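Local coordinates for protein lysyl oxidase (Pichia pastoris, PDB 1W7C) that probably oxidises primary amines, including peptidyl lysine, to aldehydes, using copper and a topaquinone cofactor built from its own chain, at residues V86-E91 with G95-L100; P128-H133 with Q178-A183. All blocks are in the same frame, centred on the assembly; numbering follows the deposited sequence.

Contact 1. Residues V86-E91 with G95-L100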
ATOM      1  N   VAL A  86     -15.719  -7.458 -35.804  1.00 18.17           N
ATOM      2  CA  VAL A  86     -16.059  -6.078 -36.100  1.00 15.98           C
ATOM      3  C   VAL A  86     -15.549  -5.835 -37.522  1.00 15.53           C
ATOM      4  O   VAL A  86     -14.352  -6.037 -37.816  1.00 17.62           O
ATOM      5  CB  VAL A  86     -15.443  -5.083 -35.094  1.00 17.28           C
ATOM      6  CG1 VAL A  86     -15.886  -3.669 -35.413  1.00 20.70           C
ATOM      7  CG2 VAL A  86     -15.793  -5.494 -33.638  1.00 20.43           C
ATOM      8  N   VAL A  87     -16.472  -5.367 -38.379  1.00 17.97           N
ATOM      9  CA  VAL A  87     -16.235  -5.190 -39.799  1.00 17.78           C
ATOM     10  C   VAL A  87     -16.660  -3.757 -40.127  1.00 19.37           C
ATOM     11  O   VAL A  87     -17.743  -3.305 -39.744  1.00 19.02           O
ATOM     12  CB  VAL A  87     -17.048  -6.200 -40.632  1.00 20.11           C
ATOM     13  CG1 VAL A  87     -16.839  -5.996 -42.135  1.00 21.06           C
ATOM     14  CG2 VAL A  87     -16.724  -7.638 -40.207  1.00 22.06           C
ATOM     15  N   TYR A  88     -15.809  -3.044 -40.855  1.00 18.50           N
ATOM     16  CA  TYR A  88     -16.215  -1.766 -41.416  1.00 17.73           C
ATOM     17  C   TYR A  88     -16.915  -1.990 -42.738  1.00 18.78           C
ATOM     18  O   TYR A  88     -16.392  -2.675 -43.606  1.00 19.07           O
ATOM     19  CB  TYR A  88     -15.020  -0.841 -41.616  1.00 17.52           C
ATOM     20  CG  TYR A  88     -15.454   0.469 -42.217  1.00 18.87           C
ATOM     21  CD1 TYR A  88     -16.101   1.433 -41.447  1.00 18.94           C
ATOM     22  CD2 TYR A  88     -15.307   0.715 -43.582  1.00 21.24           C
ATOM     23  CE1 TYR A  88     -16.539   2.614 -42.004  1.00 20.34           C
ATOM     24  CE2 TYR A  88     -15.737   1.903 -44.125  1.00 19.80           C
ATOM     25  CZ  TYR A  88     -16.364   2.838 -43.343  1.00 19.57           C
ATOM     26  OH  TYR A  88     -16.772   4.035 -43.877  1.00 20.31           O
ATOM     27  N   PHE A  89     -18.112  -1.436 -42.848  1.00 19.82           N
ATOM     28  CA  PHE A  89     -18.855  -1.422 -44.107  1.00 20.08           C
ATOM     29  C   PHE A  89     -18.958  -0.020 -44.686  1.00 19.80           C
ATOM     30  O   PHE A  89     -19.688   0.832 -44.146  1.00 21.26           O
ATOM     31  CB  PHE A  89     -20.259  -1.981 -43.914  1.00 21.56           C
ATOM     32  CG  PHE A  89     -20.283  -3.456 -43.617  1.00 20.35           C
ATOM     33  CD1 PHE A  89     -20.389  -3.903 -42.314  1.00 20.71           C
ATOM     34  CD2 PHE A  89     -20.149  -4.390 -44.628  1.00 22.77           C
ATOM     35  CE1 PHE A  89     -20.394  -5.241 -42.025  1.00 24.01           C
ATOM     36  CE2 PHE A  89     -20.172  -5.744 -44.345  1.00 23.62           C
ATOM     37  CZ  PHE A  89     -20.303  -6.168 -43.032  1.00 26.20           C
ATOM     38  N   GLY A  90     -18.279   0.183 -45.824  1.00 20.75           N
ATOM     39  CA  GLY A  90     -18.308   1.440 -46.536  1.00 23.07           C
ATOM     40  C   GLY A  90     -19.044   1.386 -47.862  1.00 23.16           C
ATOM     41  O   GLY A  90     -19.202   2.410 -48.486  1.00 24.56           O
ATOM     42  N   GLU A  91     -19.533   0.212 -48.253  1.00 22.91           N
ATOM     43  CA  GLU A  91     -20.161   0.029 -49.553  1.00 24.58           C
ATOM     44  C   GLU A  91     -21.491   0.758 -49.699  1.00 25.29           C
ATOM     45  O   GLU A  91     -21.973   0.956 -50.817  1.00 31.14           O
ATOM     46  CB  GLU A  91     -20.369  -1.474 -49.837  1.00 27.39           C
ATOM     47  CG  GLU A  91     -21.416  -2.137 -48.933  1.00 27.72           C
ATOM     48  CD  GLU A  91     -21.730  -3.564 -49.312  1.00 39.85           C
ATOM     49  OE1 GLU A  91     -20.817  -4.268 -49.785  1.00 29.04           O
ATOM     50  OE2 GLU A  91     -22.900  -3.976 -49.116  1.00 49.59           O
ATOM     51  N   GLY A  95     -21.104   5.064 -44.209  1.00 24.39           N
ATOM     52  CA  GLY A  95     -20.235   4.079 -43.613  1.00 21.81           C
ATOM     53  C   GLY A  95     -20.511   3.868 -42.145  1.00 19.86           C
ATOM     54  O   GLY A  95     -20.988   4.769 -41.450  1.00 21.72           O
ATOM     55  N   TYR A  96     -20.215   2.658 -41.688  1.00 19.32           N
ATOM     56  CA  TYR A  96     -20.342   2.320 -40.277  1.00 20.07           C
ATOM     57  C   TYR A  96     -19.518   1.096 -39.986  1.00 19.81           C
ATOM     58  O   TYR A  96     -19.234   0.318 -40.887  1.00 19.68           O
ATOM     59  CB  TYR A  96     -21.821   2.072 -39.919  1.00 19.98           C
ATOM     60  CG  TYR A  96     -22.495   1.042 -40.787  1.00 21.19           C
ATOM     61  CD1 TYR A  96     -22.443  -0.309 -40.459  1.00 19.89           C
ATOM     62  CD2 TYR A  96     -23.153   1.405 -41.941  1.00 24.63           C
ATOM     63  CE1 TYR A  96     -23.047  -1.265 -41.263  1.00 20.85           C
ATOM     64  CE2 TYR A  96     -23.742   0.463 -42.749  1.00 26.88           C
ATOM     65  CZ  TYR A  96     -23.696  -0.871 -42.410  1.00 24.28           C
ATOM     66  OH  TYR A  96     -24.287  -1.810 -43.224  1.00 28.09           O
ATOM     67  N   PHE A  97     -19.136   0.933 -38.726  1.00 18.76           N
ATOM     68  CA  PHE A  97     -18.605  -0.331 -38.243  1.00 18.47           C
ATOM     69  C   PHE A  97     -19.770  -1.157 -37.722  1.00 19.46           C
ATOM     70  O   PHE A  97     -20.684  -0.607 -37.110  1.00 22.37           O
ATOM     71  CB  PHE A  97     -17.578  -0.101 -37.109  1.00 18.43           C
ATOM     72  CG  PHE A  97     -16.391   0.707 -37.520  1.00 18.16           C
ATOM     73  CD1 PHE A  97     -16.464   2.090 -37.627  1.00 19.79           C
ATOM     74  CD2 PHE A  97     -15.201   0.072 -37.857  1.00 19.23           C
ATOM     75  CE1 PHE A  97     -15.360   2.804 -38.058  1.00 18.56           C
ATOM     76  CE2 PHE A  97     -14.099   0.784 -38.236  1.00 19.83           C
ATOM     77  CZ  PHE A  97     -14.187   2.147 -38.366  1.00 19.37           C
ATOM     78  N   GLU A  98     -19.744  -2.467 -37.948  1.00 19.44           N
ATOM     79  CA  GLU A  98     -20.751  -3.324 -37.375  1.00 19.09           C
ATOM     80  C   GLU A  98     -20.119  -4.507 -36.672  1.00 18.65           C
ATOM     81  O   GLU A  98     -19.179  -5.130 -37.176  1.00 19.43           O
ATOM     82  CB  GLU A  98     -21.801  -3.780 -38.397  1.00 19.78           C
ATOM     83  CG  GLU A  98     -23.027  -4.409 -37.693  1.00 21.64           C
ATOM     84  CD  GLU A  98     -24.232  -4.612 -38.574  1.00 21.38           C
ATOM     85  OE1 GLU A  98     -24.074  -4.626 -39.811  1.00 25.17           O
ATOM     86  OE2 GLU A  98     -25.337  -4.834 -38.004  1.00 23.54           O
ATOM     87  N   GLU A  99     -20.655  -4.801 -35.489  1.00 16.80           N
ATOM     88  CA  GLU A  99     -20.282  -5.985 -34.749  1.00 16.97           C
ATOM     89  C   GLU A  99     -21.221  -7.108 -35.194  1.00 17.01           C
ATOM     90  O   GLU A  99     -22.460  -6.917 -35.255  1.00 18.38           O
ATOM     91  CB  GLU A  99     -20.410  -5.704 -33.240  1.00 19.40           C
ATOM     92  CG  GLU A  99     -19.626  -4.478 -32.801  1.00 18.59           C
ATOM     93  CD  GLU A  99     -19.550  -4.282 -31.300  1.00 16.54           C
ATOM     94  OE1 GLU A  99     -18.875  -5.112 -30.641  1.00 17.52           O
ATOM     95  OE2 GLU A  99     -20.172  -3.324 -30.829  1.00 17.31           O
ATOM     96  N   LEU A 100     -20.618  -8.254 -35.492  1.00 17.15           N
ATOM     97  CA  LEU A 100     -21.292  -9.422 -35.988  1.00 17.92           C
ATOM     98  C   LEU A 100     -20.845 -10.650 -35.199  1.00 18.30           C
ATOM     99  O   LEU A 100     -19.672 -10.813 -34.909  1.00 21.95           O
ATOM    100  CB  LEU A 100     -20.967  -9.637 -37.483  1.00 18.26           C
ATOM    101  CG  LEU A 100     -21.295  -8.461 -38.421  1.00 20.03           C
ATOM    102  CD1 LEU A 100     -20.693  -8.765 -39.785  1.00 23.33           C
ATOM    103  CD2 LEU A 100     -22.763  -8.187 -38.529  1.00 20.56           C
TER
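Tyr88 turns a ring edge onto the face of Phe97: CD1 of Tyr88 sits over the centre of the Phe97 ring, 3.7 Å from Phe97 CZ, with the centroids 4.9 Å apart and the planes at 61°. It is an edge-to-face pair between directly opposed residues. A chi1 of 179° sends the Tyr88 ring past the backbone of the opposing strand, and its OH comes 3.5 Å from Gly95 CA. That OH is hydrogen-bonded to the carbonyl of Phe50.

On the other face of the sheet, Phe89 and Tyr96 meet differently. CB of Phe89, rather than its ring, lies over one face of Tyr96 as a CH-pi contact, 4.2 Å from the ring centroid. Val87 CG1 lies over one face of the Phe89 ring, toward its rim, while Glu98 CB and Leu100 CD1 sit at its edge, the latter 4.2 Å from Phe89 CZ.

These pairs belong to a beta hairpin of the N2 domain, strands 82-89 and 96-103. Val87 and Glu98 form a hydrogen-bonded pair, with Glu98 N to Val87 O at 2.8 Å; Phe89 and Tyr96 form the next, with Phe89 N 2.9 Å from Tyr96 O. Strand 53-61 continues the sheet beyond Val86 and Tyr88.

The carboxylates look elsewhere: Glu98 makes a salt bridge to Lys126 and a hydrogen bond to Ser125, Glu99 a salt bridge to Arg84 and a hydrogen bond to Tyr119. Backbone bonds set the pairing, rings and aliphatic groups make most of the cross-strand side-chain contact, and the buried acids probably stay ionised beside their basic partners.

Contact 2. Residues P128-H133 with Q178-A183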
ATOM      1  N   PRO A 128     -21.743   4.554 -36.203  1.00 18.21           N
ATOM      2  CA  PRO A 128     -21.622   5.455 -37.358  1.00 19.26           C
ATOM      3  C   PRO A 128     -20.184   5.911 -37.622  1.00 19.52           C
ATOM      4  O   PRO A 128     -19.401   6.133 -36.690  1.00 18.47           O
ATOM      5  CB  PRO A 128     -22.483   6.646 -36.947  1.00 21.98           C
ATOM      6  CG  PRO A 128     -23.454   6.100 -35.998  1.00 21.15           C
ATOM      7  CD  PRO A 128     -22.693   5.077 -35.194  1.00 19.27           C
ATOM      8  N   PHE A 129     -19.867   6.134 -38.893  1.00 19.38           N
ATOM      9  CA  PHE A 129     -18.559   6.617 -39.294  1.00 19.92           C
ATOM     10  C   PHE A 129     -18.085   7.815 -38.460  1.00 18.77           C
ATOM     11  O   PHE A 129     -16.935   7.857 -38.041  1.00 18.44           O
ATOM     12  CB  PHE A 129     -18.584   7.014 -40.778  1.00 19.69           C
ATOM     13  CG  PHE A 129     -17.255   7.521 -41.275  1.00 20.41           C
ATOM     14  CD1 PHE A 129     -16.266   6.629 -41.675  1.00 22.72           C
ATOM     15  CD2 PHE A 129     -16.987   8.891 -41.323  1.00 18.71           C
ATOM     16  CE1 PHE A 129     -15.064   7.080 -42.111  1.00 22.16           C
ATOM     17  CE2 PHE A 129     -15.775   9.341 -41.776  1.00 22.86           C
ATOM     18  CZ  PHE A 129     -14.812   8.436 -42.168  1.00 22.13           C
ATOM     19  N   GLU A 130     -18.949   8.816 -38.272  1.00 19.20           N
ATOM     20  CA  GLU A 130     -18.534  10.039 -37.578  1.00 19.46           C
ATOM     21  C   GLU A 130     -17.954   9.785 -36.192  1.00 18.61           C
ATOM     22  O   GLU A 130     -17.075  10.526 -35.786  1.00 19.73           O
ATOM     23  CB  GLU A 130     -19.642  11.075 -37.471  1.00 20.35           C
ATOM     24  CG  GLU A 130     -20.059  11.711 -38.799  1.00 20.24           C
ATOM     25  CD  GLU A 130     -18.894  12.216 -39.652  1.00 20.13           C
ATOM     26  OE1 GLU A 130     -18.899  11.974 -40.868  1.00 25.77           O
ATOM     27  OE2 GLU A 130     -17.998  12.909 -39.115  1.00 22.03           O
ATOM     28  N   VAL A 131     -18.446   8.757 -35.499  1.00 17.58           N
ATOM     29  CA  VAL A 131     -18.004   8.415 -34.142  1.00 16.79           C
ATOM     30  C   VAL A 131     -17.236   7.080 -34.158  1.00 17.32           C
ATOM     31  O   VAL A 131     -17.136   6.371 -33.161  1.00 17.84           O
ATOM     32  CB  VAL A 131     -19.183   8.378 -33.133  1.00 17.86           C
ATOM     33  CG1 VAL A 131     -19.778   9.748 -32.940  1.00 18.53           C
ATOM     34  CG2 VAL A 131     -20.249   7.376 -33.523  1.00 19.77           C
ATOM     35  N   GLY A 132     -16.660   6.774 -35.299  1.00 16.64           N
ATOM     36  CA  GLY A 132     -16.046   5.500 -35.547  1.00 18.22           C
ATOM     37  C   GLY A 132     -14.736   5.287 -34.781  1.00 15.77           C
ATOM     38  O   GLY A 132     -14.199   6.184 -34.117  1.00 19.04           O
ATOM     39  N   HIS A 133     -14.230   4.072 -34.860  1.00 16.71           N
ATOM     40  CA  HIS A 133     -12.927   3.738 -34.303  1.00 18.00           C
ATOM     41  C   HIS A 133     -11.841   4.478 -35.070  1.00 17.98           C
ATOM     42  O   HIS A 133     -11.877   4.580 -36.317  1.00 18.26           O
ATOM     43  CB  HIS A 133     -12.698   2.238 -34.403  1.00 18.06           C
ATOM     44  CG  HIS A 133     -11.434   1.779 -33.760  1.00 15.99           C
ATOM     45  ND1 HIS A 133     -11.173   1.963 -32.427  1.00 19.99           N
ATOM     46  CD2 HIS A 133     -10.333   1.197 -34.282  1.00 17.89           C
ATOM     47  CE1 HIS A 133      -9.975   1.477 -32.148  1.00 20.44           C
ATOM     48  NE2 HIS A 133      -9.429   1.047 -33.265  1.00 19.60           N
ATOM     49  N   GLN A 178     -11.590  12.521 -30.823  1.00 16.55           N
ATOM     50  CA  GLN A 178     -12.221  13.471 -31.743  1.00 16.75           C
ATOM     51  C   GLN A 178     -13.481  14.047 -31.109  1.00 17.57           C
ATOM     52  O   GLN A 178     -13.988  13.490 -30.114  1.00 17.30           O
ATOM     53  CB  GLN A 178     -12.533  12.743 -33.072  1.00 17.29           C
ATOM     54  CG  GLN A 178     -11.280  12.193 -33.771  1.00 18.57           C
ATOM     55  CD  GLN A 178     -11.578  11.348 -34.963  1.00 18.12           C
ATOM     56  OE1 GLN A 178     -10.651  10.931 -35.640  1.00 18.94           O
ATOM     57  NE2 GLN A 178     -12.863  11.081 -35.227  1.00 19.30           N
ATOM     58  N   LEU A 179     -13.965  15.159 -31.661  1.00 17.41           N
ATOM     59  CA  LEU A 179     -15.102  15.894 -31.126  1.00 17.59           C
ATOM     60  C   LEU A 179     -16.239  15.975 -32.162  1.00 18.93           C
ATOM     61  O   LEU A 179     -16.317  16.911 -32.973  1.00 19.15           O
ATOM     62  CB  LEU A 179     -14.653  17.285 -30.686  1.00 18.12           C
ATOM     63  CG  LEU A 179     -13.679  17.263 -29.491  1.00 19.39           C
ATOM     64  CD1 LEU A 179     -12.980  18.622 -29.375  1.00 21.77           C
ATOM     65  CD2 LEU A 179     -14.375  16.928 -28.186  1.00 20.27           C
ATOM     66  N   HIS A 180     -17.139  15.002 -32.100  1.00 18.21           N
ATOM     67  CA  HIS A 180     -18.317  14.973 -32.947  1.00 19.66           C
ATOM     68  C   HIS A 180     -19.485  15.574 -32.195  1.00 20.07           C
ATOM     69  O   HIS A 180     -19.755  15.265 -31.031  1.00 19.82           O
ATOM     70  CB  HIS A 180     -18.659  13.539 -33.382  1.00 19.75           C
ATOM     71  CG  HIS A 180     -19.938  13.448 -34.151  1.00 18.80           C
ATOM     72  ND1 HIS A 180     -20.066  13.964 -35.424  1.00 20.82           N
ATOM     73  CD2 HIS A 180     -21.168  12.978 -33.807  1.00 21.49           C
ATOM     74  CE1 HIS A 180     -21.309  13.782 -35.852  1.00 21.98           C
ATOM     75  NE2 HIS A 180     -22.001  13.189 -34.891  1.00 22.52           N
ATOM     76  N   ASP A 181     -20.175  16.464 -32.881  1.00 21.52           N
ATOM     77  CA  ASP A 181     -21.293  17.200 -32.290  1.00 23.08           C
ATOM     78  C   ASP A 181     -22.584  16.666 -32.925  1.00 23.85           C
ATOM     79  O   ASP A 181     -22.862  16.975 -34.081  1.00 24.05           O
ATOM     80  CB  ASP A 181     -21.155  18.702 -32.556  1.00 27.38           C
ATOM     81  CG  ASP A 181     -22.213  19.507 -31.900  1.00 28.48           C
ATOM     82  OD1 ASP A 181     -23.254  18.964 -31.470  1.00 32.69           O
ATOM     83  OD2 ASP A 181     -22.113  20.739 -31.819  1.00 34.92           O
ATOM     84  N   PRO A 182     -23.372  15.866 -32.207  1.00 23.27           N
ATOM     85  CA  PRO A 182     -24.594  15.317 -32.811  1.00 26.90           C
ATOM     86  C   PRO A 182     -25.612  16.376 -33.205  1.00 28.25           C
ATOM     87  O   PRO A 182     -26.466  16.112 -34.055  1.00 35.57           O
ATOM     88  CB  PRO A 182     -25.172  14.397 -31.713  1.00 35.44           C
ATOM     89  CG  PRO A 182     -24.117  14.236 -30.693  1.00 34.20           C
ATOM     90  CD  PRO A 182     -23.152  15.356 -30.841  1.00 26.59           C
ATOM     91  N   ALA A 183     -25.554  17.554 -32.604  1.00 29.30           N
ATOM     92  CA  ALA A 183     -26.513  18.572 -32.928  1.00 48.40           C
ATOM     93  C   ALA A 183     -26.298  19.180 -34.307  1.00 40.72           C
ATOM     94  O   ALA A 183     -27.272  19.548 -34.963  1.00 47.01           O
ATOM     95  CB  ALA A 183     -26.557  19.661 -31.849  1.00 41.77           C
TER
HETATM   96  O   HOH W   1     -15.366  11.393 -33.774  1.00 18.48           O
HETATM   97  O   HOH W   2     -14.779  10.502 -37.478  1.00 19.60           O
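Glu130 and Val131 pack against the imidazole of His180 in a small, partly buried contact that sets the turn after strand 126-128 against the end of strand 170-180. The aliphatic root of Glu130 does most of the touching. Its CB stands over one face of the His180 ring as a CH-pi contact, 3.8 Å from the centroid and offset toward the rim, 3.6 Å from His180 ND1. CG follows it, 3.8 Å from His180 CE1. Glu130 thus takes the ND1 and CE1 side of the ring, whereas Val131 brings one methyl, CG1, obliquely to the other side, 3.6 Å from His180 CD2. A chi1 of 175° carries the imidazole out toward the turn, and chi2 of 69° sets which way its face is turned.

A short 3-10 turn at 129-130 shapes the first segment, with Val131 N hydrogen-bonded to Pro128 O and Gly132 N to Phe129 O. The second takes in the last residues of strand 170-180, outermost within the chain in a five-stranded antiparallel sheet, and the turn beyond. Strand 126-128 pairs with 96-103 in the sheet of the 82-103 hairpin, and the turn after it packs that sheet against the second one, consistent with two N-terminal domains of a copper amine oxidase meeting here.

Water links Glu130 O to the amide of Gln178. Water 1 donates to Glu130 O at 2.8 Å and accepts from Gln178 NE2 at 2.9 Å; water 2 lies near the same two atoms, its bond from Gln178 NE2 being weak. The amide's other end, Gln178 OE1, is hydrogen-bonded to Lys142. A second bridge is made by Thr187 OG1, which hydrogen-bonds both Glu130 OE2 and His180 ND1, tying carboxylate and imidazole to strand 187-195, and Gly217 N holds Glu130 OE1.

Contact 1 is buried and lies inside one sheet, where neighbouring strands bond directly and rings pack on both faces. Contact 2 is smaller and partly exposed, and brings together elements of two different sheets through side-chain packing and bridging water. The two adjoin, their centres about 15 Å apart, and they touch through segment 128-133. A probable hydrogen bond runs from Phe129 N to Gly95 O, at 3.1 Å, while Phe97 CE1 packs 3.7 Å from Gly132 CA. The same short turn thus backs onto the hairpin through Phe129 and Gly132 and meets strand 170-180 through Glu130 and Val131.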